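Local coordinates for vitamin B12-binding protein (Vibrio cholerae O395, PDB 5YSC), which binds vitamin B12 in the periplasm and probably delivers it to the membrane subunits of the BtuCD importer, at residues Y149-Y159 and F179-F188; S199-Q207 and M223-L231. One frame throughout, in Å; residues are numbered along the deposited sequence.

Contact 1: residues Y149-Y159 and F179-F188; sequences YASNQPIRYFY and FSLCGGVNIF
Strand 155-159 and edge strand 184-186 pair in parallel register, though their short axes diverge by 50°, joined by Val185 N to Ile155 O (2.8 Å), Tyr157 N to Val185 O (2.9 Å) and, beyond the strand, Ile187 N to Tyr157 O (3.1 Å). On the sheet face that carries Tyr157 and Asn186, the Tyr157 ring is sandwiched between Asn186 CA and the ring of Phe179. The two rings make an offset stack, centroids 4.1 Å apart and planes at 17°. With CG between the backbone N and the carbonyl carbon (chi1 73°), Tyr157 lays its ring back over the neighbouring strand, and the backbone of Gly184 meets its edge. Phe179 also touches Tyr159 through CZ, 3.9 Å from Tyr159 CG, completing an aromatic cluster. Helix 176-181 ends in a Schellman motif, Gly184 N to Phe179 O and Gly183 N to Ser180 O, with Gly183 the C-prime residue at positive phi. Ile187 sets CD1 3.6 Å from Phe158 CB and lays CG2 over the guanidinium of Arg156, whose NH2 probably bonds Lys206 O. Asn186 OD1 takes the N-H of Phe188 from above its carbonyl plane in an Asx turn, and a water held by Tyr159 N, while its ND2 reaches Leu169 O. The Tyr157 hydroxyl is linked through a water to Ser180 OG and Tyr159 OH bonds Asn248 ND2, so the rings pack with these polar ends satisfied.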
loop_
_atom_site.group_PDB
_atom_site.type_symbol
_atom_site.label_atom_id
_atom_site.label_comp_id
_atom_site.label_asym_id
_atom_site.label_seq_id
_atom_site.Cartn_x
_atom_site.Cartn_y
_atom_site.Cartn_z
ATOM N N TYR A 149 19.730 -2.883 4.419
ATOM C CA TYR A 149 19.662 -1.585 3.746
ATOM C C TYR A 149 19.918 -0.431 4.708
ATOM O O TYR A 149 19.482 0.704 4.476
ATOM C CB TYR A 149 18.321 -1.414 3.030
ATOM C CG TYR A 149 18.256 -2.312 1.836
ATOM C CD1 TYR A 149 19.145 -2.141 0.792
ATOM C CD2 TYR A 149 17.367 -3.375 1.784
ATOM C CE1 TYR A 149 19.133 -2.984 -0.303
ATOM C CE2 TYR A 149 17.342 -4.224 0.693
ATOM C CZ TYR A 149 18.231 -4.012 -0.349
ATOM O OH TYR A 149 18.212 -4.846 -1.441
ATOM N N ALA A 150 20.644 -0.716 5.787
ATOM C CA ALA A 150 21.000 0.329 6.734
ATOM C C ALA A 150 21.976 1.310 6.105
ATOM O O ALA A 150 21.814 2.534 6.220
ATOM C CB ALA A 150 21.593 -0.316 7.984
ATOM N N SER A 151 22.970 0.779 5.385
ATOM C CA SER A 151 24.048 1.596 4.838
ATOM C C SER A 151 23.534 2.698 3.925
ATOM O O SER A 151 24.253 3.682 3.702
ATOM C CB SER A 151 25.047 0.722 4.078
ATOM O OG SER A 151 24.499 -0.559 3.811
ATOM N N ASN A 152 22.321 2.560 3.384
ATOM C CA ASN A 152 21.771 3.620 2.554
ATOM C C ASN A 152 21.843 4.945 3.308
ATOM O O ASN A 152 21.608 5.007 4.520
ATOM C CB ASN A 152 20.323 3.325 2.150
ATOM C CG ASN A 152 20.202 2.172 1.152
ATOM O OD1 ASN A 152 21.130 1.383 0.979
ATOM N ND2 ASN A 152 19.050 2.083 0.487
ATOM N N GLN A 153 22.193 6.000 2.578
ATOM C CA GLN A 153 22.227 7.365 3.061
ATOM C C GLN A 153 20.966 8.080 2.637
ATOM O O GLN A 153 20.303 7.665 1.685
ATOM C CB GLN A 153 23.436 8.123 2.500
ATOM C CG GLN A 153 24.792 7.558 2.900
ATOM C CD GLN A 153 25.433 8.357 4.016
ATOM O OE1 GLN A 153 25.652 9.565 3.886
ATOM N NE2 GLN A 153 25.723 7.692 5.127
ATOM N N PRO A 154 20.628 9.186 3.296
ATOM C CA PRO A 154 19.395 9.907 2.959
ATOM C C PRO A 154 19.386 10.390 1.524
ATOM O O PRO A 154 20.310 11.063 1.062
ATOM C CB PRO A 154 19.399 11.089 3.932
ATOM C CG PRO A 154 20.230 10.620 5.067
ATOM C CD PRO A 154 21.300 9.789 4.463
ATOM N N ILE A 155 18.314 10.047 0.825
ATOM C CA ILE A 155 18.110 10.490 -0.538
ATOM C C ILE A 155 16.754 11.159 -0.652
ATOM O O ILE A 155 15.765 10.632 -0.170
ATOM C CB ILE A 155 18.147 9.315 -1.524
ATOM C CG1 ILE A 155 19.468 8.558 -1.416
ATOM C CG2 ILE A 155 17.926 9.811 -2.932
ATOM C CD1 ILE A 155 20.585 9.205 -2.166
ATOM N N ARG A 156 16.721 12.320 -1.294
ATOM C CA ARG A 156 15.481 13.062 -1.505
ATOM C C ARG A 156 14.772 12.543 -2.752
ATOM O O ARG A 156 15.285 12.678 -3.860
ATOM C CB ARG A 156 15.773 14.561 -1.626
ATOM C CG ARG A 156 16.508 15.102 -0.409
ATOM C CD ARG A 156 17.015 16.540 -0.614
ATOM N NE ARG A 156 15.896 17.422 -0.918
ATOM C CZ ARG A 156 15.677 18.024 -2.080
ATOM N NH1 ARG A 156 16.538 17.907 -3.085
ATOM N NH2 ARG A 156 14.590 18.786 -2.215
ATOM N N TYR A 157 13.571 12.002 -2.577
ATOM C CA TYR A 157 12.824 11.425 -3.682
ATOM C C TYR A 157 11.479 12.129 -3.883
ATOM O O TYR A 157 10.902 12.743 -2.979
ATOM C CB TYR A 157 12.602 9.902 -3.473
ATOM C CG TYR A 157 11.582 9.599 -2.419
ATOM C CD1 TYR A 157 11.950 9.483 -1.082
ATOM C CD2 TYR A 157 10.228 9.478 -2.753
ATOM C CE1 TYR A 157 11.004 9.238 -0.100
ATOM C CE2 TYR A 157 9.280 9.255 -1.785
ATOM C CZ TYR A 157 9.689 9.120 -0.452
ATOM O OH TYR A 157 8.781 8.912 0.553
ATOM N N PHE A 158 11.000 12.020 -5.112
ATOM C CA PHE A 158 9.640 12.324 -5.501
ATOM C C PHE A 158 8.978 11.027 -5.943
ATOM O O PHE A 158 9.538 10.326 -6.789
ATOM C CB PHE A 158 9.686 13.336 -6.635
ATOM C CG PHE A 158 8.365 13.604 -7.268
ATOM C CD1 PHE A 158 7.257 13.911 -6.491
ATOM C CD2 PHE A 158 8.221 13.562 -8.647
ATOM C CE1 PHE A 158 6.036 14.183 -7.082
ATOM C CE2 PHE A 158 7.003 13.797 -9.232
ATOM C CZ PHE A 158 5.903 14.102 -8.443
ATOM N N TYR A 159 7.803 10.695 -5.379
ATOM C CA TYR A 159 7.014 9.550 -5.852
ATOM C C TYR A 159 5.678 10.004 -6.399
ATOM O O TYR A 159 4.820 10.494 -5.647
ATOM C CB TYR A 159 6.784 8.512 -4.748
ATOM C CG TYR A 159 5.891 7.361 -5.212
ATOM C CD1 TYR A 159 6.110 6.727 -6.423
ATOM C CD2 TYR A 159 4.828 6.942 -4.447
ATOM C CE1 TYR A 159 5.296 5.695 -6.855
ATOM C CE2 TYR A 159 4.008 5.900 -4.848
ATOM C CZ TYR A 159 4.237 5.293 -6.055
ATOM O OH TYR A 159 3.418 4.268 -6.464
ATOM N N PHE A 179 9.716 4.052 1.891
ATOM C CA PHE A 179 10.877 4.844 1.505
ATOM C C PHE A 179 11.750 5.159 2.715
ATOM O O PHE A 179 12.979 5.069 2.642
ATOM C CB PHE A 179 10.411 6.124 0.804
ATOM C CG PHE A 179 9.646 5.876 -0.452
ATOM C CD1 PHE A 179 10.316 5.701 -1.663
ATOM C CD2 PHE A 179 8.260 5.776 -0.440
ATOM C CE1 PHE A 179 9.626 5.458 -2.839
ATOM C CE2 PHE A 179 7.571 5.546 -1.614
ATOM C CZ PHE A 179 8.273 5.361 -2.827
ATOM N N SER A 180 11.133 5.471 3.855
ATOM C CA SER A 180 11.909 5.917 5.021
ATOM C C SER A 180 12.837 4.833 5.553
ATOM O O SER A 180 13.907 5.151 6.079
ATOM C CB SER A 180 10.969 6.393 6.142
ATOM O OG SER A 180 10.131 7.412 5.669
ATOM N N LEU A 181 12.454 3.555 5.448
ATOM C CA LEU A 181 13.343 2.480 5.870
ATOM C C LEU A 181 14.718 2.611 5.200
ATOM O O LEU A 181 15.750 2.335 5.830
ATOM C CB LEU A 181 12.697 1.132 5.550
ATOM C CG LEU A 181 13.371 -0.150 6.022
ATOM C CD1 LEU A 181 12.361 -1.279 6.152
ATOM C CD2 LEU A 181 14.515 -0.581 5.099
ATOM N N CYS A 182 14.738 3.013 3.925
ATOM C CA CYS A 182 15.937 3.064 3.093
ATOM C C CYS A 182 16.666 4.395 3.225
ATOM O O CYS A 182 17.597 4.655 2.456
ATOM C CB CYS A 182 15.574 2.837 1.605
ATOM S SG CYS A 182 14.333 1.508 1.187
ATOM N N GLY A 183 16.255 5.239 4.170
ATOM C CA GLY A 183 16.757 6.589 4.277
ATOM C C GLY A 183 16.070 7.587 3.373
ATOM O O GLY A 183 16.486 8.748 3.318
ATOM N N GLY A 184 15.021 7.180 2.667
ATOM C CA GLY A 184 14.387 8.076 1.713
ATOM C C GLY A 184 13.675 9.221 2.411
ATOM O O GLY A 184 13.011 9.030 3.425
ATOM N N VAL A 185 13.791 10.417 1.831
ATOM C CA VAL A 185 13.170 11.640 2.351
ATOM C C VAL A 185 12.254 12.180 1.263
ATOM O O VAL A 185 12.708 12.533 0.170
ATOM C CB VAL A 185 14.223 12.671 2.780
ATOM C CG1 VAL A 185 13.557 13.998 3.225
ATOM C CG2 VAL A 185 15.069 12.097 3.896
ATOM N N ASN A 186 10.948 12.197 1.558
ATOM C CA ASN A 186 9.933 12.688 0.641
ATOM C C ASN A 186 10.018 14.198 0.498
ATOM O O ASN A 186 9.925 14.909 1.497
ATOM C CB ASN A 186 8.557 12.275 1.165
ATOM C CG ASN A 186 7.429 12.794 0.332
ATOM O OD1 ASN A 186 7.605 13.204 -0.814
ATOM N ND2 ASN A 186 6.232 12.745 0.895
ATOM N N ILE A 187 10.148 14.695 -0.738
ATOM C CA ILE A 187 10.282 16.145 -0.958
ATOM C C ILE A 187 8.996 16.877 -0.622
ATOM O O ILE A 187 9.008 18.096 -0.399
ATOM C CB ILE A 187 10.685 16.491 -2.413
ATOM C CG1 ILE A 187 9.696 15.902 -3.436
ATOM C CG2 ILE A 187 12.115 16.041 -2.703
ATOM C CD1 ILE A 187 9.846 16.496 -4.868
ATOM N N PHE A 188 7.866 16.181 -0.614
ATOM C CA PHE A 188 6.585 16.807 -0.323
ATOM C C PHE A 188 6.053 16.408 1.049
ATOM O O PHE A 188 4.855 16.531 1.310
ATOM C CB PHE A 188 5.592 16.474 -1.429
ATOM C CG PHE A 188 5.826 17.245 -2.703
ATOM C CD1 PHE A 188 5.531 18.605 -2.755
ATOM C CD2 PHE A 188 6.332 16.632 -3.837
ATOM C CE1 PHE A 188 5.737 19.345 -3.925
ATOM C CE2 PHE A 188 6.544 17.350 -5.014
ATOM C CZ PHE A 188 6.245 18.711 -5.066
HETATM O O HOH W 1 9.494 8.881 2.999
HETATM O O HOH W 2 6.817 12.722 -3.462
#

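Contact 2: residues S199-Q207 and M223-L231; sequences SIEQVLVKQ and MWRAWQAEL
In the C-terminal lobe of this periplasmic binding protein, helix 200-206 packs against the two tryptophans and flanking apolar residues of the irregular segment 223-231, which leads into helix 232-235. Ile200, Val203 and Leu204 supply the helix side. Leu204 and Ile200 share one face of the Trp227 indole: Leu204 CD1 sits 3.6 Å from Trp227 CE3 and Ile200 CG2 4.0 Å from Trp227 CZ2, both methyls making CH-pi contacts with the six-membered ring. The leucine reaches the indole because its CG stands beside the backbone N (chi1 -66°) and the rest of the chain is extended, which carries the two methyls outward from the helix. Its second methyl, CD2, turns to Leu231 CD1, 3.7 Å away, and the two leucines cross at about a right angle.

The preceding residue, Val203, meets the far end of the other indole, with CB 3.7 Å from Trp224 CH2. The Trp224 ring approaches the valine obliquely, carries Met223 CG over one face and gives its NE1 hydrogen to Gln160 OE1. Met223 bends at chi3 (-64°), and its terminal CE lies 3.8 Å from Ile200 CG1 as the two side chains slide past each other in opposite directions. The start of the helix is closed by a capping box, Gln202 N bonding to Ser199 OG (3.0 Å) and Ser199 N to Gln202 OE1 (2.7 Å). Within this first turn, Glu201, predicted to be important for BtuC binding, starts away from segment 223-231, although the end of its side chain swings back nearer. The interface rests mainly on methyl groups against indole rings, so its cohesion is largely dispersive, while Trp224 NE1 is satisfied by Gln160 outside it.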
loop_
_atom_site.group_PDB
_atom_site.type_symbol
_atom_site.label_atom_id
_atom_site.label_comp_id
_atom_site.label_asym_id
_atom_site.label_seq_id
_atom_site.Cartn_x
_atom_site.Cartn_y
_atom_site.Cartn_z
ATOM N N SER A 199 2.045 20.797 -8.963
ATOM C CA SER A 199 2.325 21.271 -10.307
ATOM C C SER A 199 3.722 20.841 -10.750
ATOM O O SER A 199 4.598 20.555 -9.931
ATOM C CB SER A 199 2.224 22.799 -10.357
ATOM O OG SER A 199 3.370 23.376 -9.754
ATOM N N ILE A 200 3.928 20.838 -12.072
ATOM C CA ILE A 200 5.256 20.583 -12.621
ATOM C C ILE A 200 6.278 21.482 -11.949
ATOM O O ILE A 200 7.356 21.036 -11.549
ATOM C CB ILE A 200 5.266 20.791 -14.146
ATOM C CG1 ILE A 200 4.644 19.588 -14.851
ATOM C CG2 ILE A 200 6.711 21.026 -14.638
ATOM C CD1 ILE A 200 4.706 19.632 -16.386
ATOM N N GLU A 201 5.958 22.776 -11.848
ATOM C CA GLU A 201 6.880 23.745 -11.262
ATOM C C GLU A 201 7.251 23.362 -9.834
ATOM O O GLU A 201 8.421 23.446 -9.441
ATOM C CB GLU A 201 6.243 25.143 -11.294
ATOM C CG GLU A 201 6.176 25.825 -12.670
ATOM C CD GLU A 201 5.443 25.020 -13.735
ATOM O OE1 GLU A 201 5.899 25.034 -14.909
ATOM O OE2 GLU A 201 4.414 24.381 -13.402
ATOM N N GLN A 202 6.263 22.933 -9.058
ATOM C CA GLN A 202 6.503 22.514 -7.682
ATOM C C GLN A 202 7.576 21.431 -7.584
ATOM O O GLN A 202 8.462 21.509 -6.743
ATOM C CB GLN A 202 5.208 22.036 -7.034
ATOM C CG GLN A 202 4.281 23.158 -6.612
ATOM C CD GLN A 202 2.967 22.651 -6.059
ATOM O OE1 GLN A 202 2.044 22.342 -6.807
ATOM N NE2 GLN A 202 2.876 22.566 -4.742
ATOM N N VAL A 203 7.485 20.418 -8.437
ATOM C CA VAL A 203 8.518 19.383 -8.486
ATOM C C VAL A 203 9.837 19.991 -8.938
ATOM O O VAL A 203 10.884 19.786 -8.313
ATOM C CB VAL A 203 8.106 18.235 -9.427
ATOM C CG1 VAL A 203 9.188 17.142 -9.442
ATOM C CG2 VAL A 203 6.746 17.654 -9.053
ATOM N N LEU A 204 9.805 20.713 -10.066
ATOM C CA LEU A 204 11.024 21.278 -10.634
ATOM C C LEU A 204 11.781 22.079 -9.598
ATOM O O LEU A 204 13.001 21.948 -9.453
ATOM C CB LEU A 204 10.692 22.170 -11.835
ATOM C CG LEU A 204 10.107 21.511 -13.089
ATOM C CD1 LEU A 204 9.908 22.542 -14.195
ATOM C CD2 LEU A 204 10.984 20.386 -13.559
ATOM N N VAL A 205 11.058 22.907 -8.856
ATOM C CA VAL A 205 11.687 23.739 -7.848
ATOM C C VAL A 205 12.387 22.867 -6.823
ATOM O O VAL A 205 13.516 23.155 -6.419
ATOM C CB VAL A 205 10.623 24.663 -7.227
ATOM C CG1 VAL A 205 10.951 25.048 -5.803
ATOM C CG2 VAL A 205 10.456 25.899 -8.102
ATOM N N LYS A 206 11.759 21.741 -6.456
ATOM C CA LYS A 206 12.221 20.906 -5.347
ATOM C C LYS A 206 13.481 20.104 -5.671
ATOM O O LYS A 206 14.184 19.672 -4.751
ATOM C CB LYS A 206 11.109 19.944 -4.931
ATOM C CG LYS A 206 9.961 20.568 -4.131
ATOM C CD LYS A 206 10.228 20.494 -2.638
ATOM C CE LYS A 206 9.017 20.961 -1.829
ATOM N NZ LYS A 206 9.264 20.823 -0.378
ATOM N N GLN A 207 13.766 19.848 -6.938
ATOM C CA GLN A 207 15.046 19.226 -7.281
ATOM C C GLN A 207 15.227 17.839 -6.664
ATOM O O GLN A 207 16.275 17.554 -6.079
ATOM C CB GLN A 207 16.203 20.137 -6.836
ATOM C CG GLN A 207 17.459 20.006 -7.682
ATOM C CD GLN A 207 17.193 20.360 -9.124
ATOM O OE1 GLN A 207 16.175 20.986 -9.441
ATOM N NE2 GLN A 207 18.083 19.933 -10.016
ATOM N N MET A 223 7.149 11.846 -18.328
ATOM C CA MET A 223 6.947 13.264 -18.559
ATOM C C MET A 223 8.173 14.100 -18.225
ATOM O O MET A 223 8.217 15.279 -18.605
ATOM C CB MET A 223 5.763 13.757 -17.734
ATOM C CG MET A 223 5.964 13.572 -16.228
ATOM S SD MET A 223 4.556 14.106 -15.219
ATOM C CE MET A 223 4.572 15.862 -15.602
ATOM N N TRP A 224 9.164 13.534 -17.540
ATOM C CA TRP A 224 10.284 14.333 -17.056
ATOM C C TRP A 224 11.458 14.338 -18.028
ATOM O O TRP A 224 12.434 15.052 -17.782
ATOM C CB TRP A 224 10.720 13.842 -15.663
ATOM C CG TRP A 224 9.562 13.834 -14.690
ATOM C CD1 TRP A 224 8.894 12.738 -14.206
ATOM C CD2 TRP A 224 8.899 14.983 -14.130
ATOM N NE1 TRP A 224 7.872 13.136 -13.372
ATOM C CE2 TRP A 224 7.848 14.504 -13.318
ATOM C CE3 TRP A 224 9.089 16.359 -14.240
ATOM C CZ2 TRP A 224 7.015 15.353 -12.599
ATOM C CZ3 TRP A 224 8.243 17.208 -13.520
ATOM C CH2 TRP A 224 7.221 16.695 -12.721
ATOM N N ARG A 225 11.371 13.586 -19.132
ATOM C CA ARG A 225 12.413 13.651 -20.157
ATOM C C ARG A 225 12.504 15.050 -20.749
ATOM O O ARG A 225 13.601 15.585 -20.949
ATOM C CB ARG A 225 12.122 12.639 -21.256
ATOM C CG ARG A 225 12.139 11.199 -20.802
ATOM C CD ARG A 225 11.536 10.302 -21.851
ATOM N NE ARG A 225 10.237 10.818 -22.271
ATOM C CZ ARG A 225 9.796 10.850 -23.526
ATOM N NH1 ARG A 225 10.559 10.390 -24.519
ATOM N NH2 ARG A 225 8.592 11.348 -23.797
ATOM N N ALA A 226 11.354 15.646 -21.045
ATOM C CA ALA A 226 11.313 17.034 -21.503
ATOM C C ALA A 226 12.044 18.001 -20.567
ATOM O O ALA A 226 12.407 19.105 -20.997
ATOM C CB ALA A 226 9.857 17.468 -21.678
ATOM N N TRP A 227 12.303 17.608 -19.319
ATOM C CA TRP A 227 12.843 18.493 -18.298
ATOM C C TRP A 227 14.245 18.081 -17.877
ATOM O O TRP A 227 14.668 18.358 -16.753
ATOM C CB TRP A 227 11.903 18.532 -17.089
ATOM C CG TRP A 227 10.564 18.980 -17.490
ATOM C CD1 TRP A 227 9.498 18.200 -17.819
ATOM C CD2 TRP A 227 10.144 20.331 -17.667
ATOM N NE1 TRP A 227 8.438 18.981 -18.169
ATOM C CE2 TRP A 227 8.805 20.299 -18.076
ATOM C CE3 TRP A 227 10.772 21.566 -17.504
ATOM C CZ2 TRP A 227 8.075 21.462 -18.331
ATOM C CZ3 TRP A 227 10.043 22.716 -17.747
ATOM C CH2 TRP A 227 8.710 22.653 -18.161
ATOM N N GLN A 228 14.987 17.414 -18.769
ATOM C CA GLN A 228 16.308 16.921 -18.389
ATOM C C GLN A 228 17.197 18.027 -17.850
ATOM O O GLN A 228 17.869 17.858 -16.829
ATOM C CB GLN A 228 17.001 16.263 -19.577
ATOM C CG GLN A 228 18.305 15.612 -19.170
ATOM C CD GLN A 228 18.706 14.524 -20.113
ATOM O OE1 GLN A 228 19.234 13.488 -19.707
ATOM N NE2 GLN A 228 18.449 14.746 -21.397
ATOM N N ALA A 229 17.237 19.160 -18.550
ATOM C CA ALA A 229 18.152 20.235 -18.181
ATOM C C ALA A 229 17.909 20.720 -16.762
ATOM O O ALA A 229 18.864 21.032 -16.038
ATOM C CB ALA A 229 18.018 21.388 -19.166
ATOM N N GLU A 230 16.642 20.767 -16.337
ATOM C CA GLU A 230 16.284 21.305 -15.025
ATOM C C GLU A 230 16.236 20.252 -13.924
ATOM O O GLU A 230 16.087 20.620 -12.756
ATOM C CB GLU A 230 14.929 22.033 -15.064
ATOM C CG GLU A 230 13.959 21.580 -16.098
ATOM C CD GLU A 230 14.319 22.070 -17.506
ATOM O OE1 GLU A 230 14.625 23.266 -17.693
ATOM O OE2 GLU A 230 14.314 21.237 -18.427
ATOM N N LEU A 231 16.343 18.969 -14.261
ATOM C CA LEU A 231 16.239 17.886 -13.282
ATOM C C LEU A 231 17.476 16.998 -13.276
ATOM O O LEU A 231 17.698 16.231 -14.217
ATOM C CB LEU A 231 14.995 17.060 -13.562
ATOM C CG LEU A 231 13.691 17.768 -13.184
ATOM C CD1 LEU A 231 12.513 16.977 -13.649
ATOM C CD2 LEU A 231 13.578 17.999 -11.669
#

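Contact 1 comes first along the chain: after strand 155-159 the chain leaves the sheet, passes strand 166-167 and helix 176-181, and returns as the parallel edge strand 184-186. Contact 2 opens only afterwards, its loop running from helix 200-206 through strand 210-213 and helix 215-220 to segment 223-231, so the two are in series and neither encloses the other. They nevertheless meet. Lys206 of contact 2 is tied to contact 1 by its side chain as well as its backbone, NZ probably reaching Ile187 O, while Phe158 packs against Val203 and Trp224. Helix 200-206 is thus joined both to the parallel sheet and to the tryptophan-bearing segment.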